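Local coordinates for hypothetical protein TT1465 (Thermus thermophilus, PDB 1WEK) that is of unknown function but belongs to the SLOG clan and has a Rossmann-like alpha/beta fold around a parallel sheet, at residues L32-F43 against L127-L138. Residues are numbered along the deposited sequence; the frame is centred on the assembly and turned at random.
Sequences LSELQVPLVSVF and LFVRYAVGFVFL
Phe43 turns a ring edge to the face of Phe128, its CE2 lying over the centre of that ring. The centroids are 4.6 Å apart and the planes meet at 52°, an edge-to-face pair. Ser41 OG sits at the edge of the Phe128 ring, near its plane. Phe137 runs alongside Phe43, pointing the same way. Their planes are nearly parallel (7°) but slid apart, so the rings barely overlap. Phe135 CD2 and Val136 O lie at the edge of the Phe43 ring. Glu147 of helix 142-156 touches Phe43, Phe128 and Phe137. At the far end, Leu32 CB rests on one face of the Tyr131 ring, 3.9 Å from its centroid, in a CH-pi contact. Tyr131 OH accepts a bent bond from Arg130 NH1 and lies in the guanidinium plane, and the same nitrogen bonds Glu13 O of the second subunit.

Strands 39-43 and 134-137 are parallel neighbours in the middle of the sheet. Ser41 N donates to Gly134 O, and Val136 N to Ser41 O (3.0 Å). Phe43 N donates to Val136 O (2.8 Å), and Leu138 N to Phe43 O. Before them, Val133 N bonds Leu39 O where the chain turns a corner at Val133. On the sheet face away from the phenylalanines, Val42 CG1 packs on Leu138 CD1 at 3.9 Å.

Ser41 OG is anti to its carbonyl carbon (chi1 -76°), which turns it toward the backbone of Phe128. There it donates to a lone pair of Phe128 O at 2.6 Å, in the carbonyl plane. This buried hydroxyl thus ties strand 39-43 to the chain that leads into the neighbouring strand. Five backbone bonds and one from Ser41 OG join the segments, while Phe43, Phe128 and Phe137 pack as an aromatic cluster with Glu147 against them.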
loop_
_atom_site.group_PDB
_atom_site.type_symbol
_atom_site.label_atom_id
_atom_site.label_comp_id
_atom_site.label_asym_id
_atom_site.label_seq_id
_atom_site.Cartn_x
_atom_site.Cartn_y
_atom_site.Cartn_z
ATOM N N LEU A 32 16.648 -2.908 -12.732
ATOM C CA LEU A 32 16.996 -2.295 -14.010
ATOM C C LEU A 32 17.443 -0.846 -13.880
ATOM O O LEU A 32 18.270 -0.391 -14.658
ATOM C CB LEU A 32 15.821 -2.397 -15.000
ATOM C CG LEU A 32 15.248 -3.807 -15.227
ATOM C CD1 LEU A 32 14.387 -3.833 -16.479
ATOM C CD2 LEU A 32 16.384 -4.813 -15.364
ATOM N N SER A 33 16.898 -0.117 -12.908
ATOM C CA SER A 33 17.276 1.286 -12.700
ATOM C C SER A 33 18.743 1.463 -12.328
ATOM O O SER A 33 19.349 2.481 -12.652
ATOM C CB SER A 33 16.435 1.925 -11.593
ATOM O OG SER A 33 15.157 2.272 -12.074
ATOM N N GLU A 34 19.307 0.476 -11.638
ATOM C CA GLU A 34 20.701 0.543 -11.216
ATOM C C GLU A 34 21.706 0.285 -12.326
ATOM O O GLU A 34 22.840 0.753 -12.250
ATOM C CB GLU A 34 20.960 -0.441 -10.080
ATOM C CG GLU A 34 20.150 -0.185 -8.831
ATOM C CD GLU A 34 20.373 -1.256 -7.785
ATOM O OE1 GLU A 34 19.676 -1.232 -6.746
ATOM O OE2 GLU A 34 21.246 -2.124 -8.005
ATOM N N LEU A 35 21.314 -0.462 -13.351
ATOM C CA LEU A 35 22.244 -0.740 -14.443
ATOM C C LEU A 35 22.792 0.577 -14.981
ATOM O O LEU A 35 22.095 1.592 -14.985
ATOM C CB LEU A 35 21.550 -1.539 -15.544
ATOM C CG LEU A 35 20.990 -2.864 -15.013
ATOM C CD1 LEU A 35 20.438 -3.699 -16.160
ATOM C CD2 LEU A 35 22.086 -3.624 -14.283
ATOM N N GLN A 36 24.039 0.558 -15.436
ATOM C CA GLN A 36 24.679 1.764 -15.935
ATOM C C GLN A 36 25.105 1.740 -17.389
ATOM O O GLN A 36 26.064 2.404 -17.783
ATOM C CB GLN A 36 25.863 2.107 -15.035
ATOM C CG GLN A 36 25.401 2.486 -13.633
ATOM C CD GLN A 36 26.539 2.831 -12.700
ATOM O OE1 GLN A 36 27.333 3.742 -12.967
ATOM N NE2 GLN A 36 26.624 2.106 -11.590
ATOM N N VAL A 37 24.380 0.974 -18.190
ATOM C CA VAL A 37 24.648 0.899 -19.609
ATOM C C VAL A 37 23.302 0.994 -20.304
ATOM O O VAL A 37 22.267 0.623 -19.737
ATOM C CB VAL A 37 25.320 -0.428 -19.988
ATOM C CG1 VAL A 37 26.710 -0.495 -19.360
ATOM C CG2 VAL A 37 24.467 -1.599 -19.509
ATOM N N PRO A 38 23.286 1.531 -21.531
ATOM C CA PRO A 38 22.036 1.653 -22.279
ATOM C C PRO A 38 21.562 0.215 -22.490
ATOM O O PRO A 38 22.376 -0.670 -22.787
ATOM C CB PRO A 38 22.482 2.321 -23.572
ATOM C CG PRO A 38 23.672 3.103 -23.148
ATOM C CD PRO A 38 24.397 2.135 -22.278
ATOM N N LEU A 39 20.268 -0.024 -22.311
ATOM C CA LEU A 39 19.737 -1.365 -22.454
ATOM C C LEU A 39 18.923 -1.554 -23.728
ATOM O O LEU A 39 18.050 -0.745 -24.059
ATOM C CB LEU A 39 18.882 -1.717 -21.235
ATOM C CG LEU A 39 19.602 -1.662 -19.884
ATOM C CD1 LEU A 39 18.604 -1.816 -18.767
ATOM C CD2 LEU A 39 20.643 -2.753 -19.818
ATOM N N VAL A 40 19.239 -2.640 -24.427
ATOM C CA VAL A 40 18.592 -3.014 -25.666
ATOM C C VAL A 40 17.787 -4.300 -25.470
ATOM O O VAL A 40 18.329 -5.327 -25.045
ATOM C CB VAL A 40 19.644 -3.247 -26.763
ATOM C CG1 VAL A 40 18.980 -3.805 -28.011
ATOM C CG2 VAL A 40 20.365 -1.934 -27.077
ATOM N N SER A 41 16.493 -4.238 -25.764
ATOM C CA SER A 41 15.634 -5.408 -25.628
ATOM C C SER A 41 15.765 -6.228 -26.893
ATOM O O SER A 41 15.693 -5.691 -27.996
ATOM C CB SER A 41 14.193 -4.980 -25.408
ATOM O OG SER A 41 14.049 -4.534 -24.075
ATOM N N VAL A 42 15.983 -7.527 -26.725
ATOM C CA VAL A 42 16.184 -8.428 -27.850
ATOM C C VAL A 42 15.263 -9.642 -27.763
ATOM O O VAL A 42 15.091 -10.238 -26.706
ATOM C CB VAL A 42 17.658 -8.876 -27.889
ATOM C CG1 VAL A 42 17.950 -9.664 -29.156
ATOM C CG2 VAL A 42 18.552 -7.653 -27.809
ATOM N N PHE A 43 14.661 -10.002 -28.887
ATOM C CA PHE A 43 13.731 -11.115 -28.916
ATOM C C PHE A 43 13.996 -12.121 -30.027
ATOM O O PHE A 43 14.462 -11.772 -31.110
ATOM C CB PHE A 43 12.306 -10.574 -29.060
ATOM C CG PHE A 43 12.000 -9.448 -28.136
ATOM C CD1 PHE A 43 12.335 -8.141 -28.483
ATOM C CD2 PHE A 43 11.411 -9.690 -26.897
ATOM C CE1 PHE A 43 12.092 -7.092 -27.618
ATOM C CE2 PHE A 43 11.160 -8.646 -26.013
ATOM C CZ PHE A 43 11.502 -7.340 -26.374
ATOM N N LEU A 127 8.850 -4.121 -18.118
ATOM C CA LEU A 127 10.281 -4.003 -17.882
ATOM C C LEU A 127 11.063 -4.023 -19.184
ATOM O O LEU A 127 12.163 -3.497 -19.257
ATOM C CB LEU A 127 10.760 -5.133 -16.962
ATOM C CG LEU A 127 10.106 -5.074 -15.582
ATOM C CD1 LEU A 127 10.515 -6.284 -14.749
ATOM C CD2 LEU A 127 10.514 -3.769 -14.896
ATOM N N PHE A 128 10.489 -4.634 -20.212
ATOM C CA PHE A 128 11.142 -4.709 -21.510
ATOM C C PHE A 128 11.215 -3.353 -22.226
ATOM O O PHE A 128 12.112 -3.121 -23.039
ATOM C CB PHE A 128 10.412 -5.721 -22.399
ATOM C CG PHE A 128 11.100 -7.050 -22.502
ATOM C CD1 PHE A 128 10.398 -8.235 -22.276
ATOM C CD2 PHE A 128 12.444 -7.123 -22.855
ATOM C CE1 PHE A 128 11.023 -9.478 -22.402
ATOM C CE2 PHE A 128 13.085 -8.362 -22.987
ATOM C CZ PHE A 128 12.367 -9.543 -22.761
ATOM N N VAL A 129 10.279 -2.456 -21.933
ATOM C CA VAL A 129 10.280 -1.150 -22.599
ATOM C C VAL A 129 10.702 0.014 -21.705
ATOM O O VAL A 129 11.394 0.932 -22.155
ATOM C CB VAL A 129 8.884 -0.812 -23.195
ATOM C CG1 VAL A 129 8.406 -1.941 -24.088
ATOM C CG2 VAL A 129 7.894 -0.588 -22.091
ATOM N N ARG A 130 10.296 -0.030 -20.441
ATOM C CA ARG A 130 10.597 1.042 -19.507
ATOM C C ARG A 130 12.018 1.574 -19.608
ATOM O O ARG A 130 12.232 2.781 -19.546
ATOM C CB ARG A 130 10.332 0.584 -18.072
ATOM C CG ARG A 130 10.056 1.732 -17.093
ATOM C CD ARG A 130 9.418 1.181 -15.815
ATOM N NE ARG A 130 8.584 2.154 -15.104
ATOM C CZ ARG A 130 8.973 2.865 -14.047
ATOM N NH1 ARG A 130 10.200 2.729 -13.553
ATOM N NH2 ARG A 130 8.122 3.703 -13.470
ATOM N N TYR A 131 12.984 0.683 -19.791
ATOM C CA TYR A 131 14.375 1.109 -19.852
ATOM C C TYR A 131 15.087 0.846 -21.175
ATOM O O TYR A 131 16.310 0.838 -21.213
ATOM C CB TYR A 131 15.160 0.423 -18.720
ATOM C CG TYR A 131 14.577 0.655 -17.343
ATOM C CD1 TYR A 131 13.568 -0.172 -16.837
ATOM C CD2 TYR A 131 14.985 1.742 -16.570
ATOM C CE1 TYR A 131 12.976 0.086 -15.600
ATOM C CE2 TYR A 131 14.398 2.009 -15.334
ATOM C CZ TYR A 131 13.394 1.180 -14.858
ATOM O OH TYR A 131 12.786 1.473 -13.657
ATOM N N ALA A 132 14.347 0.640 -22.255
ATOM C CA ALA A 132 14.990 0.340 -23.535
ATOM C C ALA A 132 15.324 1.538 -24.420
ATOM O O ALA A 132 14.614 2.540 -24.432
ATOM C CB ALA A 132 14.135 -0.644 -24.323
ATOM N N VAL A 133 16.413 1.398 -25.174
ATOM C CA VAL A 133 16.865 2.412 -26.111
ATOM C C VAL A 133 16.706 1.824 -27.505
ATOM O O VAL A 133 17.082 2.444 -28.504
ATOM C CB VAL A 133 18.359 2.784 -25.888
ATOM C CG1 VAL A 133 18.548 3.431 -24.525
ATOM C CG2 VAL A 133 19.224 1.541 -25.990
ATOM N N GLY A 134 16.148 0.617 -27.566
ATOM C CA GLY A 134 15.943 -0.058 -28.845
ATOM C C GLY A 134 15.361 -1.467 -28.702
ATOM O O GLY A 134 15.369 -2.032 -27.610
ATOM N N PHE A 135 14.856 -2.025 -29.802
ATOM C CA PHE A 135 14.268 -3.364 -29.822
ATOM C C PHE A 135 14.692 -4.106 -31.085
ATOM O O PHE A 135 14.582 -3.574 -32.193
ATOM C CB PHE A 135 12.728 -3.303 -29.812
ATOM C CG PHE A 135 12.165 -2.496 -28.696
ATOM C CD1 PHE A 135 12.034 -1.109 -28.821
ATOM C CD2 PHE A 135 11.819 -3.102 -27.497
ATOM C CE1 PHE A 135 11.569 -0.339 -27.759
ATOM C CE2 PHE A 135 11.352 -2.343 -26.421
ATOM C CZ PHE A 135 11.228 -0.960 -26.551
ATOM N N VAL A 136 15.170 -5.335 -30.911
ATOM C CA VAL A 136 15.585 -6.168 -32.033
ATOM C C VAL A 136 14.765 -7.471 -32.034
ATOM O O VAL A 136 14.759 -8.229 -31.062
ATOM C CB VAL A 136 17.086 -6.530 -31.954
ATOM C CG1 VAL A 136 17.539 -7.155 -33.278
ATOM C CG2 VAL A 136 17.924 -5.269 -31.646
ATOM N N PHE A 137 14.077 -7.734 -33.132
ATOM C CA PHE A 137 13.286 -8.960 -33.228
ATOM C C PHE A 137 13.894 -9.972 -34.203
ATOM O O PHE A 137 13.966 -9.728 -35.408
ATOM C CB PHE A 137 11.846 -8.605 -33.607
ATOM C CG PHE A 137 11.155 -7.758 -32.563
ATOM C CD1 PHE A 137 11.328 -6.380 -32.541
ATOM C CD2 PHE A 137 10.435 -8.353 -31.538
ATOM C CE1 PHE A 137 10.803 -5.601 -31.503
ATOM C CE2 PHE A 137 9.902 -7.579 -30.485
ATOM C CZ PHE A 137 10.093 -6.196 -30.471
ATOM N N LEU A 138 14.358 -11.104 -33.667
ATOM C CA LEU A 138 14.940 -12.153 -34.503
ATOM C C LEU A 138 13.852 -13.188 -34.792
ATOM O O LEU A 138 12.797 -13.169 -34.157
ATOM C CB LEU A 138 16.127 -12.808 -33.772
ATOM C CG LEU A 138 17.385 -11.943 -33.625
ATOM C CD1 LEU A 138 17.971 -12.065 -32.213
ATOM C CD2 LEU A 138 18.401 -12.367 -34.665
#